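Local coordinates for protein kynurenine formamidase (Bacillus anthracis, PDB 4CO9) that hydrolyses N-formyl-L-kynurenine to L-kynurenine and formate with two zinc ions per subunit, as a homodimer in the kynurenine pathway of tryptophan degradation, at residues L189-L194 / S202-V207. Residues are numbered along the deposited sequence; the frame is centred on the assembly and turned at random.
Sequences LIALPL and SPVRAV
I190 and V207 form an antiparallel, hydrogen-bonded pair near the start of 189-194 and at the end of 202-207, where strands 185-190 and 207-210 are neighbours in the mixed sheet of this cyclase-family fold. I190 N gives its hydrogen to V207 O at 2.9 Å in a nearly straight bond, and V207 N returns the bond to I190 O. I190 O also takes a CA-H...O contact from A206 CA at 3.2 Å.

Next to this pair, two waters bridge the backbones of L192 and R205. One links L192 N to R205 O. The other donates to L192 O at 2.6 Å and accepts from R205 N. Strand 201-203 pairs with strand 56-58 on the sheet: the backbone of S202 bonds to I57, and that of V204 to T55 just beyond. The side chain of P203 lies about 5 Å from that of H56, a zinc ligand.

Side chains also meet. I190 and V207 lie side by side and point the same way, with I190 CB 3.8 Å from V207 CG2. The methyls of A191 and A206 meet at CB. V204 points at the 189-194 segment: its CG1 methyl, anti to the carbonyl carbon (chi1 -56°), lies against the carbonyl oxygen L192 O at 3.2 Å. L174 of strand 172-175 packs on A191 and V204.

The contact also belongs to the dimer interface. I190 packs on I190 of the second subunit. The guanidinium end of R205 lies far from the 189-194 segment of its own subunit; its NH1 bonds to P193 O of the second subunit, and its NH2 forms a salt bridge with D10 of its own chain.

At the far end a serine hydroxyl joins the two segments. S202 OG is anti to its own N (chi1 179°) and accepts from L194 N at 2.9 Å. The same hydroxyl donates to P203 O, from 26° off the carbonyl plane.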
loop_
_atom_site.group_PDB
_atom_site.type_symbol
_atom_site.label_atom_id
_atom_site.label_comp_id
_atom_site.label_asym_id
_atom_site.label_seq_id
_atom_site.Cartn_x
_atom_site.Cartn_y
_atom_site.Cartn_z
ATOM N N LEU C 189 -6.327 5.266 -11.433
ATOM C CA LEU C 189 -5.909 4.088 -10.654
ATOM C C LEU C 189 -4.851 4.498 -9.643
ATOM O O LEU C 189 -4.009 5.343 -9.928
ATOM C CB LEU C 189 -5.297 3.021 -11.569
ATOM C CG LEU C 189 -4.636 1.784 -10.938
ATOM C CD1 LEU C 189 -5.633 0.915 -10.189
ATOM C CD2 LEU C 189 -3.943 0.959 -12.020
ATOM N N ILE C 190 -4.914 3.893 -8.462
ATOM C CA ILE C 190 -3.807 3.898 -7.508
ATOM C C ILE C 190 -3.533 2.445 -7.132
ATOM O O ILE C 190 -4.441 1.723 -6.709
ATOM C CB ILE C 190 -4.146 4.673 -6.227
ATOM C CG1 ILE C 190 -4.524 6.130 -6.557
ATOM C CG2 ILE C 190 -2.967 4.635 -5.259
ATOM C CD1 ILE C 190 -5.157 6.862 -5.397
ATOM N N ALA C 191 -2.280 2.023 -7.262
ATOM C CA ALA C 191 -1.895 0.661 -6.890
ATOM C C ALA C 191 -0.417 0.590 -6.506
ATOM O O ALA C 191 0.385 -0.049 -7.179
ATOM C CB ALA C 191 -2.211 -0.296 -8.021
ATOM N N LEU C 192 -0.066 1.266 -5.414
ATOM C CA LEU C 192 1.331 1.537 -5.095
ATOM C C LEU C 192 1.990 0.405 -4.318
ATOM O O LEU C 192 1.437 -0.056 -3.321
ATOM C CB LEU C 192 1.444 2.822 -4.268
ATOM C CG LEU C 192 1.301 4.136 -5.037
ATOM C CD1 LEU C 192 0.853 5.243 -4.101
ATOM C CD2 LEU C 192 2.612 4.501 -5.714
ATOM N N PRO C 193 3.189 -0.021 -4.744
ATOM C CA PRO C 193 3.922 -0.986 -3.915
ATOM C C PRO C 193 4.435 -0.349 -2.641
ATOM O O PRO C 193 4.723 0.855 -2.617
ATOM C CB PRO C 193 5.107 -1.405 -4.782
ATOM C CG PRO C 193 5.215 -0.410 -5.876
ATOM C CD PRO C 193 3.930 0.371 -5.957
ATOM N N LEU C 194 4.554 -1.157 -1.595
ATOM C CA LEU C 194 5.262 -0.750 -0.406
ATOM C C LEU C 194 6.725 -0.502 -0.762
ATOM O O LEU C 194 7.224 -1.018 -1.764
ATOM C CB LEU C 194 5.141 -1.832 0.672
ATOM C CG LEU C 194 3.715 -2.145 1.158
ATOM C CD1 LEU C 194 3.770 -3.247 2.207
ATOM C CD2 LEU C 194 3.052 -0.909 1.742
ATOM N N SER C 202 5.076 -6.684 -4.236
ATOM C CA SER C 202 4.457 -6.106 -3.049
ATOM C C SER C 202 2.962 -6.240 -3.100
ATOM O O SER C 202 2.363 -6.007 -4.140
ATOM C CB SER C 202 4.780 -4.621 -2.932
ATOM O OG SER C 202 4.167 -4.058 -1.786
ATOM N N PRO C 203 2.335 -6.606 -1.969
ATOM C CA PRO C 203 0.897 -6.360 -1.920
ATOM C C PRO C 203 0.631 -4.867 -2.046
ATOM O O PRO C 203 1.481 -4.039 -1.677
ATOM C CB PRO C 203 0.473 -6.866 -0.527
ATOM C CG PRO C 203 1.714 -6.993 0.246
ATOM C CD PRO C 203 2.867 -7.155 -0.715
ATOM N N VAL C 204 -0.536 -4.539 -2.585
ATOM C CA VAL C 204 -0.947 -3.157 -2.779
ATOM C C VAL C 204 -2.411 -3.009 -2.427
ATOM O O VAL C 204 -3.158 -4.000 -2.378
ATOM C CB VAL C 204 -0.749 -2.688 -4.238
ATOM C CG1 VAL C 204 0.691 -2.882 -4.679
ATOM C CG2 VAL C 204 -1.709 -3.395 -5.186
ATOM N N ARG C 205 -2.815 -1.772 -2.150
ATOM C CA ARG C 205 -4.228 -1.447 -2.093
ATOM C C ARG C 205 -4.555 -0.771 -3.405
ATOM O O ARG C 205 -4.198 0.392 -3.621
ATOM C CB ARG C 205 -4.559 -0.527 -0.927
ATOM C CG ARG C 205 -6.062 -0.335 -0.711
ATOM C CD ARG C 205 -6.690 -1.622 -0.219
ATOM N NE ARG C 205 -8.112 -1.518 0.079
ATOM C CZ ARG C 205 -8.629 -1.045 1.209
ATOM N NH1 ARG C 205 -7.859 -0.555 2.177
ATOM N NH2 ARG C 205 -9.938 -1.032 1.359
ATOM N N ALA C 206 -5.167 -1.524 -4.304
ATOM C CA ALA C 206 -5.594 -0.988 -5.571
ATOM C C ALA C 206 -6.983 -0.399 -5.431
ATOM O O ALA C 206 -7.912 -1.068 -4.957
ATOM C CB ALA C 206 -5.569 -2.063 -6.647
ATOM N N VAL C 207 -7.110 0.865 -5.832
ATOM C CA VAL C 207 -8.389 1.557 -5.881
ATOM C C VAL C 207 -8.505 2.337 -7.186
ATOM O O VAL C 207 -7.499 2.702 -7.794
ATOM C CB VAL C 207 -8.563 2.542 -4.696
ATOM C CG1 VAL C 207 -8.457 1.817 -3.371
ATOM C CG2 VAL C 207 -7.534 3.664 -4.756
HETATM O O HOH W 1 -0.716 0.199 -1.837
HETATM O O HOH W 2 -1.927 2.160 -3.151
#